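Local atomic coordinates of metallo-beta-lactamase family protein (Staphylococcus aureus, PDB entry 3R2U), a protein that binds an iron ion in a metallo-beta-lactamase fold, also carries a rhodanese-like domain, and probably works as a metal-dependent enzyme on small sulfur compounds. Residues D127-G131 with N132-K136; L152-E155 with G156-A159; Q242-W245 with A246-E249. All coordinates share one frame; numbering follows the deposited sequence.

Interaction 1. Residues D127-G131 with N132-K136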
loop_
_atom_site.group_PDB
_atom_site.type_symbol
_atom_site.label_atom_id
_atom_site.label_comp_id
_atom_site.label_asym_id
_atom_site.label_seq_id
_atom_site.Cartn_x
_atom_site.Cartn_y
_atom_site.Cartn_z
ATOM N N ASP A 127 -14.018 19.415 -35.267
ATOM C CA ASP A 127 -13.980 17.992 -34.973
ATOM C C ASP A 127 -12.585 17.657 -34.514
ATOM O O ASP A 127 -11.628 18.138 -35.072
ATOM C CB ASP A 127 -14.308 17.151 -36.205
ATOM C CG ASP A 127 -15.751 17.294 -36.655
ATOM O OD1 ASP A 127 -16.657 17.468 -35.802
ATOM O OD2 ASP A 127 -15.978 17.210 -37.872
ATOM N N ILE A 128 -12.482 16.832 -33.488
ATOM C CA ILE A 128 -11.208 16.360 -32.976
ATOM C C ILE A 128 -11.272 14.842 -33.120
ATOM O O ILE A 128 -12.234 14.241 -32.705
ATOM C CB ILE A 128 -11.039 16.683 -31.482
ATOM C CG1 ILE A 128 -11.228 18.173 -31.212
ATOM C CG2 ILE A 128 -9.670 16.241 -30.968
ATOM C CD1 ILE A 128 -11.369 18.499 -29.727
ATOM N N TYR A 129 -10.260 14.243 -33.729
ATOM C CA TYR A 129 -10.186 12.808 -33.854
ATOM C C TYR A 129 -9.110 12.265 -32.906
ATOM O O TYR A 129 -7.994 12.800 -32.820
ATOM C CB TYR A 129 -9.894 12.382 -35.295
ATOM C CG TYR A 129 -11.032 12.692 -36.231
ATOM C CD1 TYR A 129 -11.073 13.895 -36.935
ATOM C CD2 TYR A 129 -12.082 11.794 -36.400
ATOM C CE1 TYR A 129 -12.129 14.181 -37.801
ATOM C CE2 TYR A 129 -13.141 12.074 -37.257
ATOM C CZ TYR A 129 -13.157 13.266 -37.950
ATOM O OH TYR A 129 -14.199 13.546 -38.778
ATOM N N VAL A 130 -9.503 11.246 -32.147
ATOM C CA VAL A 130 -8.632 10.505 -31.255
ATOM C C VAL A 130 -8.613 9.129 -31.937
ATOM O O VAL A 130 -9.500 8.285 -31.728
ATOM C CB VAL A 130 -9.214 10.442 -29.825
ATOM C CG1 VAL A 130 -8.250 9.741 -28.874
ATOM C CG2 VAL A 130 -9.511 11.846 -29.332
ATOM N N GLY A 131 -7.616 8.908 -32.785
ATOM C CA GLY A 131 -7.596 7.693 -33.585
ATOM C C GLY A 131 -8.853 7.799 -34.442
ATOM O O GLY A 131 -9.091 8.836 -35.064
ATOM N N ASN A 132 -9.704 6.784 -34.407
ATOM C CA ASN A 132 -10.948 6.812 -35.206
ATOM C C ASN A 132 -12.160 7.378 -34.445
ATOM O O ASN A 132 -13.247 7.487 -35.015
ATOM C CB ASN A 132 -11.273 5.421 -35.730
ATOM C CG ASN A 132 -10.194 4.888 -36.651
ATOM O OD1 ASN A 132 -9.698 3.786 -36.459
ATOM N ND2 ASN A 132 -9.821 5.674 -37.638
ATOM N N ILE A 133 -11.972 7.730 -33.175
ATOM C CA ILE A 133 -13.060 8.317 -32.365
ATOM C C ILE A 133 -13.197 9.746 -32.796
ATOM O O ILE A 133 -12.197 10.448 -32.959
ATOM C CB ILE A 133 -12.764 8.336 -30.853
ATOM C CG1 ILE A 133 -12.416 6.950 -30.318
ATOM C CG2 ILE A 133 -13.980 8.909 -30.078
ATOM C CD1 ILE A 133 -11.849 7.013 -28.901
ATOM N N LYS A 134 -14.430 10.181 -32.999
ATOM C CA LYS A 134 -14.703 11.536 -33.425
ATOM C C LYS A 134 -15.368 12.298 -32.292
ATOM O O LYS A 134 -16.312 11.806 -31.689
ATOM C CB LYS A 134 -15.638 11.528 -34.641
ATOM C CG LYS A 134 -15.981 12.923 -35.159
ATOM C CD LYS A 134 -17.113 12.887 -36.203
ATOM C CE LYS A 134 -17.373 14.291 -36.733
ATOM N NZ LYS A 134 -18.500 14.400 -37.689
ATOM N N LEU A 135 -14.851 13.481 -31.993
ATOM C CA LEU A 135 -15.455 14.360 -31.037
ATOM C C LEU A 135 -15.842 15.647 -31.742
ATOM O O LEU A 135 -14.992 16.277 -32.401
ATOM C CB LEU A 135 -14.477 14.714 -29.924
ATOM C CG LEU A 135 -13.976 13.588 -29.027
ATOM C CD1 LEU A 135 -12.945 14.178 -28.087
ATOM C CD2 LEU A 135 -15.141 12.947 -28.262
ATOM N N LYS A 136 -17.101 16.056 -31.602
ATOM C CA LYS A 136 -17.535 17.324 -32.160
ATOM C C LYS A 136 -17.625 18.306 -31.017
ATOM O O LYS A 136 -18.215 18.008 -29.964
ATOM C CB LYS A 136 -18.869 17.220 -32.885
ATOM C CG LYS A 136 -19.355 18.581 -33.474
ATOM C CD LYS A 136 -20.472 18.424 -34.500
ATOM C CE LYS A 136 -19.950 17.905 -35.870
ATOM N NZ LYS A 136 -18.991 18.839 -36.586
HETATM O O HOH W 1 -18.454 16.815 -38.466
#

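Interaction 2. Residues L152-E155 with G156-A159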
loop_
_atom_site.group_PDB
_atom_site.type_symbol
_atom_site.label_atom_id
_atom_site.label_comp_id
_atom_site.label_asym_id
_atom_site.label_seq_id
_atom_site.Cartn_x
_atom_site.Cartn_y
_atom_site.Cartn_z
ATOM N N LEU A 152 -19.321 12.726 -28.714
ATOM C CA LEU A 152 -18.568 11.572 -29.179
ATOM C C LEU A 152 -19.373 10.628 -30.070
ATOM O O LEU A 152 -20.517 10.274 -29.756
ATOM C CB LEU A 152 -18.011 10.803 -27.970
ATOM C CG LEU A 152 -17.113 9.575 -28.232
ATOM C CD1 LEU A 152 -16.202 9.286 -27.018
ATOM C CD2 LEU A 152 -17.916 8.314 -28.624
ATOM N N THR A 153 -18.750 10.244 -31.188
ATOM C CA THR A 153 -19.284 9.240 -32.094
ATOM C C THR A 153 -18.175 8.188 -32.283
ATOM O O THR A 153 -17.025 8.532 -32.631
ATOM C CB THR A 153 -19.733 9.862 -33.413
ATOM O OG1 THR A 153 -20.718 10.868 -33.134
ATOM C CG2 THR A 153 -20.338 8.797 -34.359
ATOM N N ASP A 154 -18.525 6.921 -32.045
ATOM C CA ASP A 154 -17.596 5.775 -32.130
ATOM C C ASP A 154 -17.465 5.291 -33.578
ATOM O O ASP A 154 -17.893 4.180 -33.942
ATOM C CB ASP A 154 -18.118 4.662 -31.208
ATOM C CG ASP A 154 -17.168 3.453 -31.083
ATOM O OD1 ASP A 154 -16.024 3.476 -31.594
ATOM O OD2 ASP A 154 -17.600 2.462 -30.438
ATOM N N GLU A 155 -16.883 6.138 -34.414
ATOM C CA GLU A 155 -16.754 5.820 -35.824
ATOM C C GLU A 155 -15.895 4.590 -36.121
ATOM O O GLU A 155 -16.124 3.922 -37.113
ATOM C CB GLU A 155 -16.257 7.027 -36.604
ATOM C CG GLU A 155 -17.271 8.146 -36.623
ATOM C CD GLU A 155 -16.969 9.212 -37.673
ATOM O OE1 GLU A 155 -15.786 9.437 -38.022
ATOM O OE2 GLU A 155 -17.939 9.835 -38.130
ATOM N N GLY A 156 -14.915 4.287 -35.271
ATOM C CA GLY A 156 -14.075 3.100 -35.486
ATOM C C GLY A 156 -14.902 1.817 -35.440
ATOM O O GLY A 156 -14.509 0.805 -35.990
ATOM N N ALA A 157 -16.045 1.865 -34.759
ATOM C CA ALA A 157 -16.941 0.716 -34.677
ATOM C C ALA A 157 -18.006 0.816 -35.763
ATOM O O ALA A 157 -18.927 0.017 -35.795
ATOM C CB ALA A 157 -17.601 0.645 -33.282
ATOM N N GLY A 158 -17.895 1.820 -36.630
ATOM C CA GLY A 158 -18.874 2.039 -37.697
ATOM C C GLY A 158 -20.167 2.718 -37.241
ATOM O O GLY A 158 -21.144 2.724 -37.968
ATOM N N ALA A 159 -20.183 3.294 -36.046
ATOM C CA ALA A 159 -21.404 3.960 -35.541
ATOM C C ALA A 159 -21.740 5.203 -36.380
ATOM O O ALA A 159 -20.860 5.954 -36.745
ATOM C CB ALA A 159 -21.232 4.342 -34.079
HETATM O O HOH W 2 -14.271 5.076 -32.681
HETATM O O HOH W 3 -20.432 8.710 -38.073
#

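Interaction 3. Residues Q242-W245 with A246-E249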
loop_
_atom_site.group_PDB
_atom_site.type_symbol
_atom_site.label_atom_id
_atom_site.label_comp_id
_atom_site.label_asym_id
_atom_site.label_seq_id
_atom_site.Cartn_x
_atom_site.Cartn_y
_atom_site.Cartn_z
ATOM N N GLN A 242 -36.825 14.287 -18.731
ATOM C CA GLN A 242 -37.917 13.911 -17.842
ATOM C C GLN A 242 -37.767 14.414 -16.412
ATOM O O GLN A 242 -38.758 14.693 -15.756
ATOM C CB GLN A 242 -38.011 12.377 -17.727
ATOM C CG GLN A 242 -38.344 11.650 -19.004
ATOM C CD GLN A 242 -39.775 11.825 -19.424
ATOM O OE1 GLN A 242 -40.680 11.885 -18.589
ATOM N NE2 GLN A 242 -39.999 11.877 -20.735
ATOM N N THR A 243 -36.540 14.502 -15.912
ATOM C CA THR A 243 -36.329 14.769 -14.485
ATOM C C THR A 243 -35.540 16.033 -14.099
ATOM O O THR A 243 -35.609 16.465 -12.958
ATOM C CB THR A 243 -35.595 13.563 -13.843
ATOM O OG1 THR A 243 -34.323 13.385 -14.482
ATOM C CG2 THR A 243 -36.427 12.266 -13.983
ATOM N N ASN A 244 -34.778 16.589 -15.028
ATOM C CA ASN A 244 -33.961 17.793 -14.794
ATOM C C ASN A 244 -34.792 19.041 -15.093
ATOM O O ASN A 244 -35.191 19.253 -16.243
ATOM C CB ASN A 244 -32.731 17.712 -15.695
ATOM C CG ASN A 244 -31.701 18.813 -15.446
ATOM O OD1 ASN A 244 -32.026 19.959 -15.112
ATOM N ND2 ASN A 244 -30.437 18.465 -15.669
ATOM N N TRP A 245 -35.039 19.868 -14.068
ATOM C CA TRP A 245 -35.899 21.078 -14.198
ATOM C C TRP A 245 -35.544 21.981 -15.380
ATOM O O TRP A 245 -36.412 22.568 -15.999
ATOM C CB TRP A 245 -35.853 21.934 -12.927
ATOM C CG TRP A 245 -34.562 22.662 -12.763
ATOM C CD1 TRP A 245 -33.435 22.205 -12.155
ATOM C CD2 TRP A 245 -34.245 23.967 -13.267
ATOM N NE1 TRP A 245 -32.438 23.144 -12.233
ATOM C CE2 TRP A 245 -32.911 24.239 -12.906
ATOM C CE3 TRP A 245 -34.959 24.931 -13.986
ATOM C CZ2 TRP A 245 -32.278 25.437 -13.234
ATOM C CZ3 TRP A 245 -34.329 26.125 -14.315
ATOM C CH2 TRP A 245 -33.004 26.366 -13.936
ATOM N N ALA A 246 -34.256 22.100 -15.653
ATOM C CA ALA A 246 -33.751 22.978 -16.698
ATOM C C ALA A 246 -34.326 22.652 -18.066
ATOM O O ALA A 246 -34.456 23.521 -18.895
ATOM C CB ALA A 246 -32.233 22.907 -16.735
ATOM N N PHE A 247 -34.650 21.386 -18.301
ATOM C CA PHE A 247 -35.205 20.954 -19.583
ATOM C C PHE A 247 -36.708 21.140 -19.753
ATOM O O PHE A 247 -37.204 21.035 -20.872
ATOM C CB PHE A 247 -34.831 19.492 -19.843
ATOM C CG PHE A 247 -33.394 19.310 -20.157
ATOM C CD1 PHE A 247 -32.963 19.296 -21.462
ATOM C CD2 PHE A 247 -32.456 19.202 -19.145
ATOM C CE1 PHE A 247 -31.607 19.154 -21.755
ATOM C CE2 PHE A 247 -31.109 19.058 -19.429
ATOM C CZ PHE A 247 -30.689 19.031 -20.742
ATOM N N SER A 248 -37.422 21.429 -18.663
ATOM C CA SER A 248 -38.875 21.615 -18.710
ATOM C C SER A 248 -39.303 23.062 -18.571
ATOM O O SER A 248 -40.455 23.379 -18.844
ATOM C CB SER A 248 -39.551 20.826 -17.584
ATOM O OG SER A 248 -39.296 19.458 -17.728
ATOM N N GLU A 249 -38.403 23.929 -18.112
ATOM C CA GLU A 249 -38.743 25.335 -17.954
ATOM C C GLU A 249 -38.516 26.030 -19.283
ATOM O O GLU A 249 -37.372 26.267 -19.681
ATOM C CB GLU A 249 -37.905 25.993 -16.860
ATOM C CG GLU A 249 -38.272 27.450 -16.652
ATOM C CD GLU A 249 -39.759 27.596 -16.390
ATOM O OE1 GLU A 249 -40.455 28.267 -17.181
ATOM O OE2 GLU A 249 -40.237 26.954 -15.441
#

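Interaction 1. Residues D127-G131 with N132-K136
Asp127 faces Lys134 and Lys136 across a tight beta hairpin, strands 127-130 and 133-139 joined by a type II' turn. Lys136 is folded back at its end (chi3 -76°, chi4 -64°), which brings NZ to 2.8 Å from Asp127 OD1, on the syn side but tilted out of the carboxylate plane. Lys134 runs fully extended, lays CE 3.4 Å from Asp127 OD1, and makes only a long salt bridge through NZ to OD2. A water donates to OD2 and accepts from both ammonium groups, an arrangement that would offset the repulsion between them. Tyr129 lies beside Lys134 and points the same way; its CE2 is 3.6 Å from Lys134 CG, so the long methylene chain suits an aromatic neighbour while its charge goes on to Asp127.

The other side of the hairpin is apolar: Ile128 faces Leu135, and Val130 faces Ile133; all but Leu135 are beta-branched, as suits a strand. Met51 of strand 49-53 packs on Ile128, Val130 and Leu135. Gly131 takes the positive-phi corner (phi 62°), easy for a residue without CB, and the turn closes with Ile133 N donating to Val130 O at 2.9 Å.

Interaction 2. Residues L152-E155 with G156-A159
Asp154 and Ala157 meet where the chain leaves the sheet after strand 148-153, through an inverse gamma turn centred on Asp154 and a short 3-10 turn. The tight part is built round one carbonyl. Asp154 O accepts from Ala157 N (3.1 Å) and from Ala159 N (3.2 Å), the two donors coming from opposite faces of its plane, so the chain is wrapped round this oxygen. Gly158 N donates to Glu155 O at 2.8 Å, and Gly158 accepts positive phi (79°) with no CB to hinder it. The Asp154 side chain swings away from its own backbone N (chi1 -174°), which lays the carboxylate along the methyl of Ala157, with Asp154 OD2 3.4 Å from Ala157 CB. Ala159 directs its methyl inward, CB 3.3 Å from Asp154 O; a small side chain suits a place this close to a doubly used carbonyl. Tyr239 of the second subunit packs on both Asp154 and Ala159, so this compact side also meets that subunit.

Glu155 marks the looser side. Its carboxylate is linked to the 156-159 backbone by a water that donates both to Glu155 OE2 and to Ala159 O, as befits a charged residue on an exposed turn. A second water ties side chain to backbone within the turn, donating to Asp154 OD1 at 2.6 Å and accepting from Gly156 N at 2.8 Å.

Interaction 3. Residues Q242-W245 with A246-E249
Trp245 presents one face of its indole to Ala246, whose CB stands over the six-membered ring, 4.1 Å from the centroid and 10° off the normal, a CH-pi contact that a single methyl fits well. The ring gets there because CG sits between the backbone N and the carbonyl carbon (chi1 73°), folding the indole back over the following peptide. At the indole edge, near its plane, lies Glu249 CB, 4.3 Å from Trp245 CE3. Phe247 meets Asn244 instead: Asn244 O lies at its edge, in the ring plane, while the Asn244 side chain crosses obliquely, the amide plane 76° from the ring, and Asn244 CB is 3.8 Å from Phe247 CD2.

Asn244 also shapes the chain. Its OD1 accepts from Ala246 N at 3.1 Å, an Asx turn, which asparagine can make while its ND2 serves two other acceptors, Glu240 OE1 and Asp175 O. Asn244 O takes Phe247 N at 3.0 Å, closing a beta turn from Asn244 to Phe247 that overlaps the Asx turn. One step on, Trp245 O accepts from both Ser248 N (3.1 Å) and Glu249 N (3.2 Å), the latter nearly along the carbonyl bond.

Trp245 NE1 is bound by Asp175 OD1, and Lys258 makes a cation-pi contact with the indole. The segment connects helix 237-243 to helix 252-260: Phe255 of the latter meets Trp245 and Ala246, while Phe247 packs on helix 191-206 through Ile203 and Ile206.

How the interactions relate
The three contacts come in series along the chain. Interactions 1 and 2 are neighbours, their centres 9 Å apart, and share one mixed sheet: strand 133-139 of the hairpin pairs with strand 148-153, beyond which the chain turns in interaction 2. They touch through a probable Thr153 N to Lys134 O hydrogen bond and through packing of Leu135 on Leu152. Interaction 3 lies apart, among helices, its centre about 30 Å from that of interaction 1 and about 29 Å from that of interaction 2. The iron ligands His143 and Asp169 follow strands 133-139 and 164-168 of this sheet, while His80 follows strand 72-77 of another, so the iron lies where loops from both sheets meet.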